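Local coordinates for DUF1460 domain-containing protein (Legionella pneumophila subsp. pneumophila, PDB 2IM9) that is of unknown function but belongs to an N-acetylmuramoyl-L-alanine amidase-like family, so it may cleave amide bonds in bacterial cell-wall peptidoglycan, at residues F280-S285 against V291-L296; D140-N145 against V246-R251; L74-N79 against G126-I131; K119-K124 against Q146-L151. All blocks are in the same frame, centred on the assembly; numbering follows the deposited sequence. Where two conformers were deposited one is given.

Interaction 1. Residues F280-S285 against V291-L296; sequences FFRQAS and VVDVSL
Arg-282 and Asp-293 face each other across a beta hairpin, a non-hydrogen-bonded pair of the antiparallel strands 278-285 and 290-295. Their side chains run alongside each other and point the same way. In Arg-282, CG stands anti to the backbone N (chi1 -178°), and CB and CG both pass Asp-293 OD1, CG at 3.2 Å. CD of Arg-282 follows at 3.5 Å from the same Asp-293 OD1. A turn about the CG-CD bond (chi3) swings NE and the guanidinium side-on to the carboxylate. NE of Arg-282 reaches OD1 of Asp-293 at 2.7 Å, and NH2 of Arg-282 meets OD2 of Asp-293 at 2.9 Å. Both oxygens use their syn lone pairs, and the two planes lie 16° apart. NH1 turns elsewhere, to Ser-61 OG, while Lys-65 forms a second salt bridge with OD2.

Phe-281 and Val-294, whose side chains lie on the other face of the sheet, are a hydrogen-bonded pair in which Phe-281 N donates to Val-294 O at 2.7 Å. The returning bond from Val-294 N ends on Phe-281 O, which also accepts Gln-283 NE2 at 3.2 Å. These two donors approach from opposite faces of the carbonyl plane. The bent Gln-283 chain lays its CG over the centre of the Phe-281 ring, and its NE2 lies 3.6 Å from Val-292 CG2. Leu-296 CD1 packs on Phe-281 CB at 3.8 Å, where the chain enters helix 296-303.

The hairpin thus joins a backbone ladder to a nearly flat, two-bond ion pair; with both carboxylate oxygens engaged and Lys-65 close by, Asp-293 is probably held in its charged form.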
# COMPACT_ATOMS: atom_id res chain seq x y z
N PHE A 280 -16.40 -5.24 3.29
CA PHE A 280 -15.34 -6.14 2.87
C PHE A 280 -13.96 -5.47 2.86
O PHE A 280 -13.84 -4.25 2.72
CB PHE A 280 -15.67 -6.78 1.51
CG PHE A 280 -16.86 -7.69 1.57
CD1 PHE A 280 -16.71 -9.05 1.83
CD2 PHE A 280 -18.15 -7.17 1.45
CE1 PHE A 280 -17.84 -9.89 1.94
CE2 PHE A 280 -19.26 -8.00 1.54
CZ PHE A 280 -19.10 -9.36 1.79
N PHE A 281 -12.96 -6.29 3.06
CA PHE A 281 -11.56 -5.89 2.97
C PHE A 281 -11.07 -6.51 1.67
O PHE A 281 -10.96 -7.74 1.55
CB PHE A 281 -10.81 -6.42 4.19
CG PHE A 281 -9.39 -5.99 4.30
CD1 PHE A 281 -8.98 -4.69 3.96
CD2 PHE A 281 -8.46 -6.85 4.87
CE1 PHE A 281 -7.66 -4.29 4.13
CE2 PHE A 281 -7.12 -6.44 5.04
CZ PHE A 281 -6.73 -5.17 4.67
N ARG A 282 -10.83 -5.65 0.69
CA ARG A 282 -10.40 -6.12 -0.63
C ARG A 282 -8.90 -5.92 -0.74
O ARG A 282 -8.41 -4.81 -0.65
CB ARG A 282 -11.13 -5.35 -1.72
CG ARG A 282 -10.77 -5.81 -3.14
CD ARG A 282 -11.72 -5.15 -4.14
NE ARG A 282 -13.06 -5.74 -4.07
CZ ARG A 282 -14.14 -5.18 -4.62
NH1 ARG A 282 -14.05 -4.03 -5.27
NH2 ARG A 282 -15.32 -5.79 -4.50
N GLN A 283 -8.15 -7.01 -0.88
CA GLN A 283 -6.69 -6.91 -0.85
C GLN A 283 -6.01 -8.08 -1.52
O GLN A 283 -6.64 -9.10 -1.79
CB GLN A 283 -6.13 -6.74 0.59
CG GLN A 283 -7.00 -7.22 1.70
CD GLN A 283 -6.98 -8.74 1.88
OE1 GLN A 283 -5.94 -9.33 2.21
NE2 GLN A 283 -8.15 -9.36 1.74
N ALA A 284 -4.74 -7.88 -1.84
CA ALA A 284 -3.89 -8.91 -2.40
C ALA A 284 -3.34 -9.68 -1.20
O ALA A 284 -2.60 -9.12 -0.38
CB ALA A 284 -2.77 -8.29 -3.23
N SER A 285 -3.75 -10.94 -1.11
CA SER A 285 -3.53 -11.76 0.07
C SER A 285 -2.53 -12.88 -0.19
O SER A 285 -2.75 -13.72 -1.06
CB SER A 285 -4.87 -12.36 0.50
OG SER A 285 -4.69 -13.36 1.49
N VAL A 291 -5.80 -11.70 -5.15
CA VAL A 291 -6.65 -10.58 -4.72
C VAL A 291 -8.02 -11.14 -4.36
O VAL A 291 -8.67 -11.77 -5.19
CB VAL A 291 -6.78 -9.51 -5.82
CG1 VAL A 291 -7.78 -8.42 -5.40
CG2 VAL A 291 -5.40 -8.89 -6.13
N VAL A 292 -8.44 -10.91 -3.12
CA VAL A 292 -9.72 -11.42 -2.62
C VAL A 292 -10.53 -10.37 -1.88
O VAL A 292 -9.98 -9.36 -1.45
CB VAL A 292 -9.52 -12.63 -1.66
CG1 VAL A 292 -8.88 -13.80 -2.39
CG2 VAL A 292 -8.73 -12.25 -0.39
N ASP A 293 -11.83 -10.63 -1.74
CA ASP A 293 -12.72 -9.93 -0.80
C ASP A 293 -12.94 -10.81 0.41
O ASP A 293 -13.33 -11.98 0.26
CB ASP A 293 -14.10 -9.71 -1.45
CG ASP A 293 -14.14 -8.50 -2.34
OD1 ASP A 293 -13.16 -7.73 -2.32
OD2 ASP A 293 -15.15 -8.31 -3.05
N VAL A 294 -12.70 -10.29 1.61
CA VAL A 294 -13.04 -11.01 2.85
C VAL A 294 -13.83 -10.07 3.77
O VAL A 294 -13.58 -8.86 3.78
CB VAL A 294 -11.79 -11.55 3.61
CG1 VAL A 294 -10.99 -12.55 2.76
CG2 VAL A 294 -10.92 -10.41 4.10
N SER A 295 -14.78 -10.61 4.53
CA SER A 295 -15.49 -9.79 5.52
C SER A 295 -14.48 -9.06 6.40
O SER A 295 -13.60 -9.70 6.98
CB SER A 295 -16.38 -10.66 6.41
OG SER A 295 -16.67 -9.98 7.63
N LEU A 296 -14.58 -7.72 6.50
CA LEU A 296 -13.60 -6.98 7.31
C LEU A 296 -13.75 -7.34 8.79
O LEU A 296 -12.77 -7.54 9.50
CB LEU A 296 -13.67 -5.46 7.09
CG LEU A 296 -12.71 -4.66 8.00
CD1 LEU A 296 -11.22 -4.86 7.61
CD2 LEU A 296 -13.06 -3.18 8.11

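Interaction 2. Residues D140-N145 against V246-R251; sequences DWNNYN and VIEIIR
Glu-248 reaches from strand 246-254 toward Asn-142 and Trp-141 of helix 137-147, a helix packed against one face of the antiparallel sheet in this amidase-like, papain-clan domain. The short helix and strand axes run in roughly opposed directions, well inclined to each other, and stay 12.7 Å apart, so side chains alone bridge the gap.

Glu-248 does so by being extended beyond CG. Its CG is anti to the carbonyl carbon (chi1 -64°), and the chain continues almost straight to the carboxylate. Asn-142 reaches out from the helix to meet it. Its CG likewise stands opposite its own carbonyl carbon, beside the backbone N, and this directs the amide at the carboxylate with the two planes only 5° apart. The near-coplanar approach brings the two polar groups close. Asn-313 and Gln-315 of strand 311-317 touch the Glu-248 side chain.

Trp-141 is placed differently. Chi1 of -166° sends the indole toward the strand, where its CZ3 meets Glu-248 OE2 at 3.6 Å. That oxygen lies at the ring edge, near the indole plane, and the carboxylate is set obliquely to the ring. Val-246 adds a looser apolar touch, its CG1 lying 4.4 Å from CZ3 of Trp-141. At the other end of the indole, NE1 is hydrogen-bonded to Asn-100 OD1 of helix 95-107, which restrains the ring's rotation.

One turn further along the helix, Asn-145 folds back on the indole: its ND2 makes a weak bond of 3.1 Å to Trp-141 O and sits 3.1 Å above the ring plane, offset toward the rim.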
# COMPACT_ATOMS: atom_id res chain seq x y z
N ASP A 140 7.00 7.04 4.60
CA ASP A 140 7.12 7.37 3.18
C ASP A 140 5.75 7.55 2.53
O ASP A 140 5.37 8.65 2.13
CB ASP A 140 7.89 6.30 2.41
CG ASP A 140 9.33 6.16 2.84
OD1 ASP A 140 9.98 7.17 3.20
OD2 ASP A 140 9.82 5.02 2.77
N TRP A 141 5.00 6.46 2.40
CA TRP A 141 3.82 6.46 1.54
C TRP A 141 2.70 7.33 2.09
O TRP A 141 2.21 8.24 1.39
CB TRP A 141 3.31 5.02 1.32
CG TRP A 141 2.31 4.87 0.20
CD1 TRP A 141 2.58 4.80 -1.15
CD2 TRP A 141 0.89 4.68 0.33
NE1 TRP A 141 1.41 4.63 -1.86
CE2 TRP A 141 0.36 4.56 -0.98
CE3 TRP A 141 0.02 4.64 1.42
CZ2 TRP A 141 -1.01 4.38 -1.22
CZ3 TRP A 141 -1.35 4.46 1.19
CH2 TRP A 141 -1.85 4.32 -0.13
N ASN A 142 2.27 7.05 3.32
CA ASN A 142 1.25 7.90 3.94
C ASN A 142 1.71 9.36 3.96
O ASN A 142 0.97 10.26 3.55
CB ASN A 142 0.98 7.47 5.39
CG ASN A 142 0.16 6.20 5.50
OD1 ASN A 142 -0.31 5.64 4.50
ND2 ASN A 142 -0.04 5.75 6.73
N ASN A 143 2.93 9.59 4.44
CA ASN A 143 3.42 10.97 4.60
C ASN A 143 3.41 11.76 3.29
O ASN A 143 2.80 12.84 3.20
CB ASN A 143 4.83 10.93 5.21
CG ASN A 143 5.45 12.30 5.30
OD1 ASN A 143 4.97 13.15 6.04
ND2 ASN A 143 6.52 12.51 4.54
N TYR A 144 4.04 11.19 2.27
CA TYR A 144 4.17 11.88 0.99
C TYR A 144 2.85 12.01 0.25
O TYR A 144 2.59 13.05 -0.37
CB TYR A 144 5.26 11.25 0.11
CG TYR A 144 6.65 11.53 0.64
CD1 TYR A 144 7.09 12.83 0.87
CD2 TYR A 144 7.53 10.48 0.92
CE1 TYR A 144 8.35 13.10 1.38
CE2 TYR A 144 8.81 10.74 1.42
CZ TYR A 144 9.21 12.05 1.65
OH TYR A 144 10.46 12.31 2.14
N ASN A 145 2.01 10.98 0.31
CA ASN A 145 0.74 11.04 -0.41
C ASN A 145 -0.30 11.92 0.29
O ASN A 145 -1.20 12.44 -0.36
CB ASN A 145 0.25 9.63 -0.79
CG ASN A 145 1.07 9.02 -1.91
OD1 ASN A 145 1.21 9.61 -2.98
ND2 ASN A 145 1.64 7.84 -1.66
N VAL A 246 -8.85 3.41 2.22
CA VAL A 246 -7.67 2.56 2.33
C VAL A 246 -7.54 2.16 3.80
O VAL A 246 -7.53 3.05 4.68
CB VAL A 246 -6.39 3.31 1.88
CG1 VAL A 246 -5.15 2.49 2.19
CG2 VAL A 246 -6.49 3.66 0.35
N ILE A 247 -7.49 0.85 4.05
CA ILE A 247 -7.35 0.31 5.42
C ILE A 247 -5.96 -0.27 5.60
O ILE A 247 -5.55 -1.13 4.81
CB ILE A 247 -8.36 -0.85 5.68
CG1 ILE A 247 -9.80 -0.34 5.56
CG2 ILE A 247 -8.13 -1.47 7.05
CD1 ILE A 247 -10.80 -1.49 5.47
N GLU A 248 -5.23 0.22 6.61
CA GLU A 248 -3.91 -0.30 6.96
C GLU A 248 -3.94 -1.05 8.28
O GLU A 248 -4.59 -0.62 9.25
CB GLU A 248 -2.87 0.83 7.02
CG GLU A 248 -2.65 1.49 5.67
CD GLU A 248 -1.90 2.81 5.71
OE1 GLU A 248 -1.59 3.31 6.82
OE2 GLU A 248 -1.59 3.34 4.61
N ILE A 249 -3.22 -2.17 8.33
CA ILE A 249 -3.22 -3.01 9.52
C ILE A 249 -2.03 -2.61 10.39
O ILE A 249 -0.90 -2.65 9.91
CB ILE A 249 -3.15 -4.52 9.14
CG1 ILE A 249 -4.31 -4.93 8.21
CG2 ILE A 249 -3.05 -5.38 10.41
CD1 ILE A 249 -5.71 -4.58 8.72
N ILE A 250 -2.29 -2.27 11.66
CA ILE A 250 -1.30 -1.59 12.50
C ILE A 250 -0.76 -2.47 13.62
O ILE A 250 -1.54 -3.10 14.35
CB ILE A 250 -1.92 -0.28 13.12
CG1 ILE A 250 -2.54 0.60 12.01
CG2 ILE A 250 -0.88 0.49 13.95
CD1 ILE A 250 -1.60 0.94 10.85
N ARG A 251 0.56 -2.50 13.74
CA ARG A 251 1.25 -3.23 14.78
C ARG A 251 2.13 -2.23 15.53
O ARG A 251 3.27 -1.97 15.12
CB ARG A 251 2.08 -4.35 14.16
CG ARG A 251 1.27 -5.36 13.35
CD ARG A 251 2.04 -6.60 13.06
NE ARG A 251 1.44 -7.37 11.99
CZ ARG A 251 1.56 -8.69 11.88
NH1 ARG A 251 2.24 -9.37 12.80
NH2 ARG A 251 1.01 -9.32 10.85

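Interaction 3. Residues L74-N79 against G126-I131; sequences LGEGPN and GKRSYI
Glu-76 and Arg-128 run antiparallel, flank to flank, where the loop between helices 53-63 and 95-107 meets the loop between helices 111-122 and 137-147. The touching parts are aliphatic: CG of Glu-76 lies 3.9 Å from CG of Arg-128. The Glu-76 backbone also takes part, its carbonyl O standing 3.3 Å from Arg-128 CD. The charged ends pass without meeting, since Glu-76 OE2 and Arg-128 NH2 remain 6.3 Å apart.

The rest of this first shell is the backbone and ring of the neighbouring residues. Glu-76 CG lies 4.0 Å from Ser-129 C, in the backbone of that residue. CD of Glu-76 is 3.9 Å from Tyr-130 N. The carboxylate stands perpendicular to the Tyr-130 ring, the planes being 90° apart, with OE1 of Glu-76 at 3.7 Å from CD1 of Tyr-130. A bend at chi2 (64°) in Glu-76 turns the carboxylate toward Tyr-130 while CG stays beside Arg-128.

The second shell explains the placement. Glu-76 OE1 forms a salt bridge with Arg-133 NH2, and OE2 is hydrogen-bonded to the hydroxyl of Tyr-123. Tyr-130 OH is hydrogen-bonded to Lys-183 NZ, its ring meets that of His-135, and the carbonyl of Gly-75 accepts from Arg-122 of helix 111-122.

Glu-76 is therefore a buried carboxylate satisfied by residues just before and after 126-131: its oxygens tie 74-79 to the two ends of the loop that holds 126-131, while the direct contact of the segments is van der Waals, and the salt bridge to Arg-133 would probably favour the charged form.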
# COMPACT_ATOMS: atom_id res chain seq x y z
N LEU A 74 6.61 -5.19 -8.10
CA LEU A 74 7.11 -4.10 -8.95
C LEU A 74 8.52 -3.70 -8.57
O LEU A 74 8.94 -3.84 -7.41
CB LEU A 74 6.20 -2.87 -8.83
CG LEU A 74 4.74 -3.10 -9.24
CD1 LEU A 74 3.91 -1.79 -9.20
CD2 LEU A 74 4.70 -3.70 -10.64
N GLY A 75 9.24 -3.16 -9.56
CA GLY A 75 10.55 -2.57 -9.34
C GLY A 75 10.68 -1.24 -10.07
O GLY A 75 9.70 -0.49 -10.21
N GLU A 76 11.89 -0.94 -10.52
CA GLU A 76 12.15 0.32 -11.22
C GLU A 76 12.14 0.14 -12.75
O GLU A 76 12.31 1.11 -13.49
CB GLU A 76 13.47 0.94 -10.76
CG GLU A 76 13.33 1.79 -9.48
CD GLU A 76 12.91 0.96 -8.27
OE1 GLU A 76 13.72 0.10 -7.83
OE2 GLU A 76 11.77 1.15 -7.79
N GLY A 77 11.90 -1.09 -13.20
CA GLY A 77 11.69 -1.35 -14.62
C GLY A 77 12.88 -1.95 -15.34
O GLY A 77 13.95 -2.18 -14.75
N PRO A 78 12.73 -2.18 -16.65
CA PRO A 78 13.82 -2.72 -17.44
C PRO A 78 15.03 -1.80 -17.30
O PRO A 78 14.88 -0.58 -17.18
CB PRO A 78 13.27 -2.67 -18.88
CG PRO A 78 11.78 -2.75 -18.72
CD PRO A 78 11.51 -1.93 -17.46
N ASN A 79 16.23 -2.38 -17.31
CA ASN A 79 17.46 -1.62 -17.25
C ASN A 79 17.69 -0.89 -15.93
O ASN A 79 18.62 -0.09 -15.84
CB ASN A 79 17.53 -0.62 -18.42
CG ASN A 79 17.23 -1.28 -19.76
OD1 ASN A 79 17.92 -2.21 -20.16
ND2 ASN A 79 16.19 -0.79 -20.46
N GLY A 126 7.90 11.72 -7.58
CA GLY A 126 7.88 11.06 -8.88
C GLY A 126 9.26 10.84 -9.49
O GLY A 126 9.38 10.62 -10.70
N LYS A 127 10.30 10.90 -8.67
CA LYS A 127 11.66 10.69 -9.18
C LYS A 127 12.04 9.23 -8.99
O LYS A 127 12.22 8.76 -7.86
CB LYS A 127 12.63 11.63 -8.47
CG LYS A 127 12.30 13.12 -8.67
CD LYS A 127 13.32 14.02 -7.97
CE LYS A 127 13.18 15.49 -8.40
NZ LYS A 127 12.36 16.33 -7.48
N ARG A 128 12.13 8.50 -10.10
CA ARG A 128 12.30 7.04 -10.05
C ARG A 128 13.68 6.59 -9.61
O ARG A 128 14.69 6.82 -10.30
CB ARG A 128 11.97 6.43 -11.42
CG ARG A 128 12.14 4.90 -11.47
CD ARG A 128 12.28 4.39 -12.92
NE ARG A 128 11.33 5.03 -13.83
CZ ARG A 128 10.01 4.93 -13.75
NH1 ARG A 128 9.24 5.56 -14.63
NH2 ARG A 128 9.44 4.21 -12.78
N SER A 129 13.74 5.94 -8.46
CA SER A 129 14.98 5.32 -7.97
C SER A 129 14.63 4.41 -6.82
O SER A 129 13.60 4.60 -6.17
CB SER A 129 15.99 6.39 -7.52
OG SER A 129 15.58 6.97 -6.29
N TYR A 130 15.49 3.42 -6.57
CA TYR A 130 15.28 2.54 -5.42
C TYR A 130 15.11 3.34 -4.12
O TYR A 130 14.17 3.10 -3.37
CB TYR A 130 16.39 1.49 -5.28
CG TYR A 130 16.00 0.43 -4.27
CD1 TYR A 130 15.36 -0.74 -4.67
CD2 TYR A 130 16.20 0.64 -2.90
CE1 TYR A 130 14.98 -1.70 -3.74
CE2 TYR A 130 15.80 -0.32 -1.95
CZ TYR A 130 15.20 -1.48 -2.38
OH TYR A 130 14.78 -2.43 -1.47
N ILE A 131 16.01 4.29 -3.85
CA ILE A 131 15.96 4.97 -2.56
C ILE A 131 14.77 5.90 -2.45
O ILE A 131 14.34 6.18 -1.34
CB ILE A 131 17.26 5.73 -2.20
CG1 ILE A 131 17.44 6.94 -3.12
CG2 ILE A 131 18.46 4.78 -2.21
CD1 ILE A 131 18.46 7.93 -2.60

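Interaction 4. Residues K119-K124 against Q146-L151; sequences KHTRYK and QKRGLL
Arg-148 meets His-120 and Thr-121, joining the end of helix 137-147 to the end of helix 111-122. Its CG lies between the backbone N and the carbonyl carbon (chi1 75°), and from there the chain runs extended to NE, which carries the guanidinium across the gap. His-120 O lies over one face of that group, 3.1 Å above its plane and offset toward the rim. His-120 O is 3.4 Å from Arg-148 NE, but the angle is too poor for a hydrogen bond. At the edge, Arg-148 NH2 comes within 2.9 Å of Thr-121 OG1, again with unsuitable geometry, the threonine side chain standing roughly perpendicular to that of the arginine. OG1 instead bonds back to Cys-117 O in its own helix. The guanidinium finds its hydrogen bonds elsewhere: NE with Asn-145 OD1, and NH1 with the carbonyls of Cys-327 and Gln-328. Cys-327 is disulfide-linked to Cys-117, so the arginine sits beside a covalent tie between helix 111-122 and the C-terminal segment.

Gly-149 follows with positive phi (87°) and closes the helix in a Schellman motif, its N bonded to Gln-146 O at 3.0 Å. The chain then turns, and Leu-150 points back: its CD2 lies 4.0 Å from Thr-121 OG1 and 4.2 Å from Thr-121 CG2.

Beyond these contacts, Leu-150 packs on Leu-107 of helix 95-107 and Val-317 of strand 311-317, while Leu-151 opens strand 151-153, so the corner lies between three helices and the edge of the sheet.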
# COMPACT_ATOMS: atom_id res chain seq x y z
N LYS A 119 3.84 6.81 -11.03
CA LYS A 119 5.21 7.27 -10.72
C LYS A 119 5.18 8.19 -9.49
O LYS A 119 5.98 8.02 -8.57
CB LYS A 119 5.86 7.95 -11.93
CG LYS A 119 7.35 8.23 -11.73
CD LYS A 119 8.01 8.76 -13.03
CE LYS A 119 7.49 10.12 -13.44
NZ LYS A 119 8.02 10.49 -14.80
N HIS A 120 4.24 9.13 -9.45
CA HIS A 120 4.17 10.06 -8.33
C HIS A 120 3.59 9.49 -7.04
O HIS A 120 3.74 10.09 -5.99
CB HIS A 120 3.43 11.35 -8.72
CG HIS A 120 4.28 12.28 -9.52
ND1 HIS A 120 4.42 12.17 -10.88
CD2 HIS A 120 5.08 13.30 -9.13
CE1 HIS A 120 5.25 13.11 -11.31
NE2 HIS A 120 5.66 13.81 -10.26
N THR A 121 2.95 8.32 -7.10
CA THR A 121 2.42 7.68 -5.90
C THR A 121 3.46 6.72 -5.31
O THR A 121 3.55 6.58 -4.08
CB THR A 121 1.09 6.91 -6.21
OG1 THR A 121 0.14 7.81 -6.80
CG2 THR A 121 0.47 6.36 -4.94
N ARG A 122 4.24 6.08 -6.19
CA ARG A 122 5.22 5.06 -5.79
C ARG A 122 6.53 5.65 -5.31
O ARG A 122 7.21 5.02 -4.50
CB ARG A 122 5.53 4.11 -6.95
CG ARG A 122 4.44 3.13 -7.27
CD ARG A 122 5.00 2.11 -8.29
NE ARG A 122 5.95 1.20 -7.65
CZ ARG A 122 7.08 0.77 -8.22
NH1 ARG A 122 7.41 1.18 -9.45
NH2 ARG A 122 7.88 -0.06 -7.54
N TYR A 123 6.87 6.84 -5.83
CA TYR A 123 8.17 7.46 -5.57
C TYR A 123 8.02 8.87 -5.03
O TYR A 123 7.17 9.62 -5.48
CB TYR A 123 9.01 7.55 -6.84
CG TYR A 123 9.30 6.20 -7.45
CD1 TYR A 123 10.40 5.45 -7.04
CD2 TYR A 123 8.48 5.68 -8.44
CE1 TYR A 123 10.67 4.19 -7.60
CE2 TYR A 123 8.72 4.44 -9.01
CZ TYR A 123 9.80 3.70 -8.58
OH TYR A 123 10.03 2.48 -9.16
N LYS A 124 8.87 9.23 -4.09
CA LYS A 124 8.94 10.62 -3.61
C LYS A 124 9.19 11.59 -4.77
O LYS A 124 10.17 11.46 -5.51
CB LYS A 124 10.05 10.73 -2.56
CG LYS A 124 10.13 12.08 -1.89
CD LYS A 124 11.41 12.21 -1.09
CE LYS A 124 11.59 13.65 -0.60
NZ LYS A 124 12.79 13.76 0.31
N GLN A 146 -0.14 12.10 1.60
CA GLN A 146 -0.96 13.07 2.33
C GLN A 146 -0.49 14.48 1.99
O GLN A 146 -1.31 15.35 1.67
CB GLN A 146 -0.90 12.83 3.84
CG GLN A 146 -1.76 11.66 4.31
CD GLN A 146 -1.36 11.15 5.70
OE1 GLN A 146 -1.79 10.06 6.13
NE2 GLN A 146 -0.50 11.90 6.38
N LYS A 147 0.83 14.67 2.03
CA LYS A 147 1.42 16.00 1.78
C LYS A 147 1.04 16.55 0.41
O LYS A 147 0.76 17.75 0.27
CB LYS A 147 2.95 16.00 2.00
CG LYS A 147 3.35 15.85 3.48
CD LYS A 147 3.81 17.16 4.13
CE LYS A 147 4.03 16.99 5.65
NZ LYS A 147 5.05 15.94 6.02
N ARG A 148 0.94 15.68 -0.59
CA ARG A 148 0.63 16.13 -1.93
C ARG A 148 -0.87 16.12 -2.24
O ARG A 148 -1.29 16.43 -3.36
CB ARG A 148 1.43 15.35 -2.96
CG ARG A 148 0.94 13.97 -3.19
CD ARG A 148 1.95 13.26 -4.03
NE ARG A 148 1.44 11.96 -4.41
CZ ARG A 148 0.81 11.70 -5.55
NH1 ARG A 148 0.62 12.67 -6.44
NH2 ARG A 148 0.38 10.47 -5.80
N GLY A 149 -1.67 15.79 -1.23
CA GLY A 149 -3.11 15.96 -1.32
C GLY A 149 -3.89 14.82 -1.92
O GLY A 149 -5.06 14.98 -2.29
N LEU A 150 -3.25 13.65 -2.01
CA LEU A 150 -3.95 12.45 -2.48
C LEU A 150 -4.79 11.79 -1.38
O LEU A 150 -5.95 11.40 -1.63
CB LEU A 150 -2.96 11.44 -3.07
CG LEU A 150 -3.58 10.11 -3.52
CD1 LEU A 150 -4.67 10.34 -4.56
CD2 LEU A 150 -2.50 9.17 -4.08
N LEU A 151 -4.20 11.67 -0.19
CA LEU A 151 -4.84 10.98 0.93
C LEU A 151 -5.11 11.90 2.11
O LEU A 151 -4.39 12.89 2.32
CB LEU A 151 -3.96 9.82 1.41
CG LEU A 151 -3.56 8.77 0.37
CD1 LEU A 151 -2.51 7.82 0.95
CD2 LEU A 151 -4.78 8.01 -0.14

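Interactions 1, 2 and 4 are buried, whereas interaction 3 is partly buried and includes the exposed Arg-128. Interactions 1 and 2 share the antiparallel sheet and touch where Phe-281 and Leu-296 pack on Ile-247; interactions 2 and 4 both use helix 137-147, with their centres about 11 Å apart. Interactions 3 and 4 also meet, loop 74-79 bonding to the end of helix 111-122. Paired strands give interaction 1 a backbone ladder and a salt bridge, while interactions 2 to 4 join separate elements through side chains: a carboxylate against an amide and an indole edge in 2, aliphatic packing in 3, a guanidinium against a helix end in 4. In interactions 3 and 4, clear polar bonds lead outside the paired segments.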